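Local coordinates for meta cleavage compound hydrolase (PDB 1J1I), which hydrolyses a meta-cleavage product in bacterial carbazole degradation, probably splitting a carbon-carbon bond to release anthranilate, at residues Q88-R91 with I92-L95; A80-D83 with I84-Q88. All blocks are in the same frame, centred on the assembly; numbering follows the deposited sequence.

Contact 1. Residues Q88-R91 with I92-L95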
ATOM      1  N   GLN A  88      18.868  -0.050 -23.011  1.00 21.80           N
ATOM      2  CA  GLN A  88      18.329   0.376 -21.723  1.00 20.74           C
ATOM      3  C   GLN A  88      19.321   1.370 -21.127  1.00 20.20           C
ATOM      4  O   GLN A  88      18.939   2.335 -20.471  1.00 21.47           O
ATOM      5  CB  GLN A  88      18.149  -0.832 -20.800  1.00 20.85           C
ATOM      6  CG  GLN A  88      17.607  -0.499 -19.410  1.00 19.49           C
ATOM      7  CD  GLN A  88      16.335   0.329 -19.448  1.00 24.84           C
ATOM      8  OE1 GLN A  88      15.567   0.276 -20.410  1.00 21.24           O
ATOM      9  NE2 GLN A  88      16.098   1.089 -18.386  1.00 25.16           N
ATOM     10  N   ASP A  89      20.603   1.139 -21.388  1.00 19.28           N
ATOM     11  CA  ASP A  89      21.650   2.021 -20.896  1.00 24.58           C
ATOM     12  C   ASP A  89      21.428   3.443 -21.426  1.00 24.92           C
ATOM     13  O   ASP A  89      21.608   4.424 -20.701  1.00 23.09           O
ATOM     14  CB  ASP A  89      23.010   1.504 -21.356  1.00 32.53           C
ATOM     15  CG  ASP A  89      23.199   0.025 -21.063  1.00 48.14           C
ATOM     16  OD1 ASP A  89      22.353  -0.801 -21.501  1.00 43.44           O
ATOM     17  OD2 ASP A  89      24.201  -0.309 -20.397  1.00 49.89           O
ATOM     18  N   ARG A  90      21.023   3.540 -22.688  1.00 22.84           N
ATOM     19  CA  ARG A  90      20.783   4.832 -23.326  1.00 25.78           C
ATOM     20  C   ARG A  90      19.579   5.559 -22.715  1.00 25.63           C
ATOM     21  O   ARG A  90      19.601   6.781 -22.560  1.00 22.47           O
ATOM     22  CB  ARG A  90      20.583   4.635 -24.833  1.00 28.94           C
ATOM     23  CG  ARG A  90      20.959   5.836 -25.679  1.00 41.37           C
ATOM     24  CD  ARG A  90      22.369   6.321 -25.359  1.00 46.98           C
ATOM     25  NE  ARG A  90      22.842   7.302 -26.329  1.00 53.38           N
ATOM     26  CZ  ARG A  90      23.216   7.000 -27.568  1.00 55.37           C
ATOM     27  NH1 ARG A  90      23.175   5.741 -27.988  1.00 60.19           N
ATOM     28  NH2 ARG A  90      23.630   7.955 -28.389  1.00 56.35           N
ATOM     29  N   ARG A  91      18.529   4.818 -22.368  1.00 18.81           N
ATOM     30  CA  ARG A  91      17.360   5.440 -21.749  1.00 16.73           C
ATOM     31  C   ARG A  91      17.710   5.935 -20.344  1.00 16.51           C
ATOM     32  O   ARG A  91      17.242   6.992 -19.914  1.00 19.40           O
ATOM     33  CB  ARG A  91      16.185   4.457 -21.673  1.00 20.33           C
ATOM     34  CG  ARG A  91      15.386   4.312 -22.967  1.00 20.28           C
ATOM     35  CD  ARG A  91      14.201   3.360 -22.776  1.00 17.22           C
ATOM     36  NE  ARG A  91      14.647   1.980 -22.594  1.00 22.84           N
ATOM     37  CZ  ARG A  91      14.998   1.170 -23.588  1.00 22.39           C
ATOM     38  NH1 ARG A  91      14.949   1.597 -24.843  1.00 23.98           N
ATOM     39  NH2 ARG A  91      15.414  -0.063 -23.329  1.00 25.55           N
ATOM     40  N   ILE A  92      18.530   5.173 -19.632  1.00 18.02           N
ATOM     41  CA  ILE A  92      18.942   5.572 -18.288  1.00 19.53           C
ATOM     42  C   ILE A  92      19.743   6.871 -18.370  1.00 21.86           C
ATOM     43  O   ILE A  92      19.488   7.819 -17.620  1.00 19.87           O
ATOM     44  CB  ILE A  92      19.805   4.475 -17.619  1.00 18.20           C
ATOM     45  CG1 ILE A  92      18.931   3.248 -17.325  1.00 18.60           C
ATOM     46  CG2 ILE A  92      20.439   5.016 -16.330  1.00 20.89           C
ATOM     47  CD1 ILE A  92      19.705   2.033 -16.851  1.00 21.61           C
ATOM     48  N   ARG A  93      20.705   6.912 -19.289  1.00 23.57           N
ATOM     49  CA  ARG A  93      21.532   8.101 -19.468  1.00 20.45           C
ATOM     50  C   ARG A  93      20.658   9.292 -19.832  1.00 20.64           C
ATOM     51  O   ARG A  93      20.871  10.404 -19.344  1.00 17.64           O
ATOM     52  CB  ARG A  93      22.564   7.886 -20.578  1.00 27.64           C
ATOM     53  CG  ARG A  93      23.499   9.077 -20.778  1.00 35.14           C
ATOM     54  CD  ARG A  93      24.171   9.030 -22.141  1.00 47.64           C
ATOM     55  NE  ARG A  93      24.848   7.759 -22.379  1.00 47.77           N
ATOM     56  CZ  ARG A  93      25.408   7.416 -23.536  1.00 54.50           C
ATOM     57  NH1 ARG A  93      26.003   6.237 -23.662  1.00 52.32           N
ATOM     58  NH2 ARG A  93      25.371   8.250 -24.568  1.00 48.57           N
ATOM     59  N   HIS A  94      19.670   9.057 -20.693  1.00 21.10           N
ATOM     60  CA  HIS A  94      18.780  10.132 -21.105  1.00 21.98           C
ATOM     61  C   HIS A  94      18.045  10.729 -19.910  1.00 22.32           C
ATOM     62  O   HIS A  94      17.990  11.948 -19.758  1.00 19.13           O
ATOM     63  CB  HIS A  94      17.755   9.642 -22.136  1.00 19.82           C
ATOM     64  CG  HIS A  94      16.690  10.650 -22.440  1.00 19.65           C
ATOM     65  ND1 HIS A  94      15.366  10.458 -22.110  1.00 18.82           N
ATOM     66  CD2 HIS A  94      16.758  11.876 -23.013  1.00 17.80           C
ATOM     67  CE1 HIS A  94      14.665  11.519 -22.465  1.00 20.54           C
ATOM     68  NE2 HIS A  94      15.487  12.396 -23.016  1.00 22.30           N
ATOM     69  N   LEU A  95      17.477   9.871 -19.067  1.00 23.74           N
ATOM     70  CA  LEU A  95      16.753  10.345 -17.893  1.00 18.93           C
ATOM     71  C   LEU A  95      17.710  11.128 -16.996  1.00 17.29           C
ATOM     72  O   LEU A  95      17.345  12.162 -16.432  1.00 16.52           O
ATOM     73  CB  LEU A  95      16.135   9.166 -17.137  1.00 18.24           C
ATOM     74  CG  LEU A  95      15.424   9.468 -15.811  1.00 18.00           C
ATOM     75  CD1 LEU A  95      14.365  10.546 -16.028  1.00 18.77           C
ATOM     76  CD2 LEU A  95      14.775   8.187 -15.274  1.00 19.01           C
TER
HETATM   77  O   HOH W   1      14.699   7.921 -20.954  1.00 23.47           O
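Q88 meets I92 one helical turn on, by backbone and side chain together. The N-H of I92 gives a hydrogen bond to Q88 O at 3.0 Å. The two side chains cross at about a right angle, with NE2 of Q88 lying 3.7 Å from CG1 of I92. A bend at the second torsion of Q88 (chi2 52°) turns its amide toward R91, which grips OE1 side-on. Both R91 NE and R91 NH2 reach that single oxygen, each at 2.9 Å, and it lies in the guanidinium plane. The NE2 end of Q88 is held by Y213 and T119. D89 takes part through its carbonyl, which accepts the N-H of R93. R90 O does the same for H94. The side chain of R90 runs over the R93 guanidinium, its CD 3.6 Å above the centre of one face. The two guanidinium planes are 32° apart, and R90 NE comes within 3.2 Å of R93 NH2, a close pair of like charges. R91 O receives the N-H of L95 and a hydrogen from a water 2.9 Å away. That water lies in the ring plane of H94, at ND1, while H94 NE2 is bonded to T28. The repeated i to i+4 bonding is that of the first turns of an alpha helix, here helix 88-101 of the alpha/beta-hydrolase fold, packed against helix 114-126.

Contact 2. Residues A80-D83 with I84-Q88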
ATOM      1  N   ALA A  80      13.128  13.460 -28.832  1.00 19.26           N
ATOM      2  CA  ALA A  80      13.981  13.176 -29.986  1.00 22.53           C
ATOM      3  C   ALA A  80      14.215  11.693 -30.256  1.00 23.68           C
ATOM      4  O   ALA A  80      14.272  10.869 -29.342  1.00 21.50           O
ATOM      5  CB  ALA A  80      15.326  13.893 -29.835  1.00 21.35           C
ATOM      6  N   LYS A  81      14.361  11.367 -31.535  1.00 20.60           N
ATOM      7  CA  LYS A  81      14.574   9.994 -31.954  1.00 23.17           C
ATOM      8  C   LYS A  81      15.775   9.922 -32.889  1.00 25.96           C
ATOM      9  O   LYS A  81      15.626   9.729 -34.094  1.00 27.59           O
ATOM     10  CB  LYS A  81      13.308   9.488 -32.648  1.00 23.36           C
ATOM     11  CG  LYS A  81      12.069   9.676 -31.782  1.00 24.54           C
ATOM     12  CD  LYS A  81      10.783   9.354 -32.505  1.00 26.87           C
ATOM     13  CE  LYS A  81       9.592   9.521 -31.566  1.00 27.56           C
ATOM     14  NZ  LYS A  81       9.479  10.901 -31.008  1.00 26.43           N
ATOM     15  N   PRO A  82      16.987  10.083 -32.340  1.00 24.79           N
ATOM     16  CA  PRO A  82      18.197  10.033 -33.159  1.00 26.67           C
ATOM     17  C   PRO A  82      18.484   8.631 -33.687  1.00 28.95           C
ATOM     18  O   PRO A  82      17.956   7.638 -33.182  1.00 29.26           O
ATOM     19  CB  PRO A  82      19.275  10.534 -32.202  1.00 28.33           C
ATOM     20  CG  PRO A  82      18.800  10.015 -30.879  1.00 28.61           C
ATOM     21  CD  PRO A  82      17.319  10.324 -30.925  1.00 24.87           C
ATOM     22  N   ASP A  83      19.320   8.557 -34.714  1.00 33.14           N
ATOM     23  CA  ASP A  83      19.671   7.272 -35.297  1.00 36.77           C
ATOM     24  C   ASP A  83      20.774   6.645 -34.464  1.00 35.57           C
ATOM     25  O   ASP A  83      21.958   6.784 -34.772  1.00 33.57           O
ATOM     26  CB  ASP A  83      20.136   7.451 -36.739  1.00 43.45           C
ATOM     27  CG  ASP A  83      20.541   6.145 -37.376  1.00 46.18           C
ATOM     28  OD1 ASP A  83      19.739   5.187 -37.320  1.00 42.69           O
ATOM     29  OD2 ASP A  83      21.657   6.080 -37.928  1.00 52.10           O
ATOM     30  N   ILE A  84      20.372   5.960 -33.398  1.00 33.17           N
ATOM     31  CA  ILE A  84      21.311   5.319 -32.491  1.00 30.95           C
ATOM     32  C   ILE A  84      20.791   3.952 -32.078  1.00 30.96           C
ATOM     33  O   ILE A  84      19.693   3.548 -32.464  1.00 31.06           O
ATOM     34  CB  ILE A  84      21.488   6.134 -31.198  1.00 37.24           C
ATOM     35  CG1 ILE A  84      20.183   6.108 -30.395  1.00 34.56           C
ATOM     36  CG2 ILE A  84      21.878   7.568 -31.526  1.00 37.19           C
ATOM     37  CD1 ILE A  84      20.266   6.815 -29.055  1.00 39.54           C
ATOM     38  N   GLU A  85      21.592   3.241 -31.293  1.00 31.96           N
ATOM     39  CA  GLU A  85      21.176   1.941 -30.790  1.00 35.21           C
ATOM     40  C   GLU A  85      20.387   2.260 -29.525  1.00 24.76           C
ATOM     41  O   GLU A  85      20.908   2.887 -28.607  1.00 25.54           O
ATOM     42  CB  GLU A  85      22.389   1.065 -30.454  1.00 32.99           C
ATOM     43  CG  GLU A  85      22.011  -0.283 -29.854  1.00 42.41           C
ATOM     44  CD  GLU A  85      23.205  -1.197 -29.633  1.00 45.47           C
ATOM     45  OE1 GLU A  85      24.246  -0.718 -29.134  1.00 50.55           O
ATOM     46  OE2 GLU A  85      23.096  -2.402 -29.949  1.00 48.14           O
ATOM     47  N   TYR A  86      19.124   1.853 -29.497  1.00 25.12           N
ATOM     48  CA  TYR A  86      18.264   2.118 -28.353  1.00 26.53           C
ATOM     49  C   TYR A  86      18.405   1.042 -27.286  1.00 22.96           C
ATOM     50  O   TYR A  86      17.665   0.062 -27.280  1.00 29.41           O
ATOM     51  CB  TYR A  86      16.806   2.230 -28.816  1.00 26.11           C
ATOM     52  CG  TYR A  86      16.506   3.502 -29.581  1.00 20.51           C
ATOM     53  CD1 TYR A  86      15.907   4.594 -28.948  1.00 29.19           C
ATOM     54  CD2 TYR A  86      16.841   3.628 -30.929  1.00 25.33           C
ATOM     55  CE1 TYR A  86      15.647   5.781 -29.640  1.00 28.24           C
ATOM     56  CE2 TYR A  86      16.589   4.815 -31.632  1.00 25.42           C
ATOM     57  CZ  TYR A  86      15.994   5.884 -30.980  1.00 28.20           C
ATOM     58  OH  TYR A  86      15.758   7.062 -31.658  1.00 25.78           O
ATOM     59  N   THR A  87      19.368   1.235 -26.389  1.00 22.63           N
ATOM     60  CA  THR A  87      19.616   0.289 -25.303  1.00 26.40           C
ATOM     61  C   THR A  87      19.017   0.822 -24.004  1.00 25.22           C
ATOM     62  O   THR A  87      18.696   2.006 -23.904  1.00 22.68           O
ATOM     63  CB  THR A  87      21.123   0.091 -25.076  1.00 28.80           C
ATOM     64  OG1 THR A  87      21.686   1.299 -24.547  1.00 25.49           O
ATOM     65  CG2 THR A  87      21.820  -0.252 -26.388  1.00 29.34           C
ATOM     66  N   GLN A  88      18.868  -0.050 -23.011  1.00 21.80           N
ATOM     67  CA  GLN A  88      18.329   0.376 -21.723  1.00 20.74           C
ATOM     68  C   GLN A  88      19.321   1.370 -21.127  1.00 20.20           C
ATOM     69  O   GLN A  88      18.939   2.335 -20.471  1.00 21.47           O
ATOM     70  CB  GLN A  88      18.149  -0.832 -20.800  1.00 20.85           C
ATOM     71  CG  GLN A  88      17.607  -0.499 -19.410  1.00 19.49           C
ATOM     72  CD  GLN A  88      16.335   0.329 -19.448  1.00 24.84           C
ATOM     73  OE1 GLN A  88      15.567   0.276 -20.410  1.00 21.24           O
ATOM     74  NE2 GLN A  88      16.098   1.089 -18.386  1.00 25.16           N
TER
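The backbone of 80-83 runs into 84-88 through an inverse gamma turn centred on D83, in which I84 N makes a weak hydrogen bond to P82 O at 2.9 Å. A second inverse gamma turn is centred on Y86. The hydroxyl of Y86 reaches back to the same P82 oxygen, donating a weak hydrogen bond at 2.7 Å. This carbonyl therefore takes two weak bonds, one from the backbone and one from a side chain. Y86 OH also lies against K81, 3.1 Å from its carbonyl carbon and 3.6 Å from its CB. CA of K81 sits at the edge of the tyrosine ring, near its plane. The lysine amino group turns elsewhere, to the carbonyls of T79 and G77. I84 packs on both P82 and Y86. Its CG1 stands between the backbone N and the carbonyl carbon (chi1 67°), which sets it 4.0 Å above one face of the Y86 ring, toward the rim. From there CD1 touches CG of P82 at 4.0 Å, and CG2 packs on the same proline. With an alanine at I84 the branches that touch P82 and Y86 are gone, and a gap is likely to open between the proline ring and the tyrosine face. The whole bend belongs to the loop between strand 67-71 and helix 88-101. L74 of that loop packs on P82, I84 and Y86. Helix 192-208 lies alongside, with T194 touching K81 and T201 touching Y86, and T87 leads into helix 88-101.

How the contacts relate
Contact 2 leads straight into contact 1: Q88 ends one and begins the other, and their centres are about 9 Å apart. The N-cap T87 accepts the N-H of R90 at OG1, which ties the loop to the first helical turn. R90 also reaches back to the loop, its NH1 3.3 Å from CD1 of I84. R91 NH1 approaches Y86 O at 4.0 Å. Contact 1 is the one nearer the active site, with the side chain of Q88 about 10 Å from that of S114, probably the nucleophile. R91 touches M115, next to S114. Contact 2 lies away from the active site, at the surface. Helix 192-208 touches both contacts.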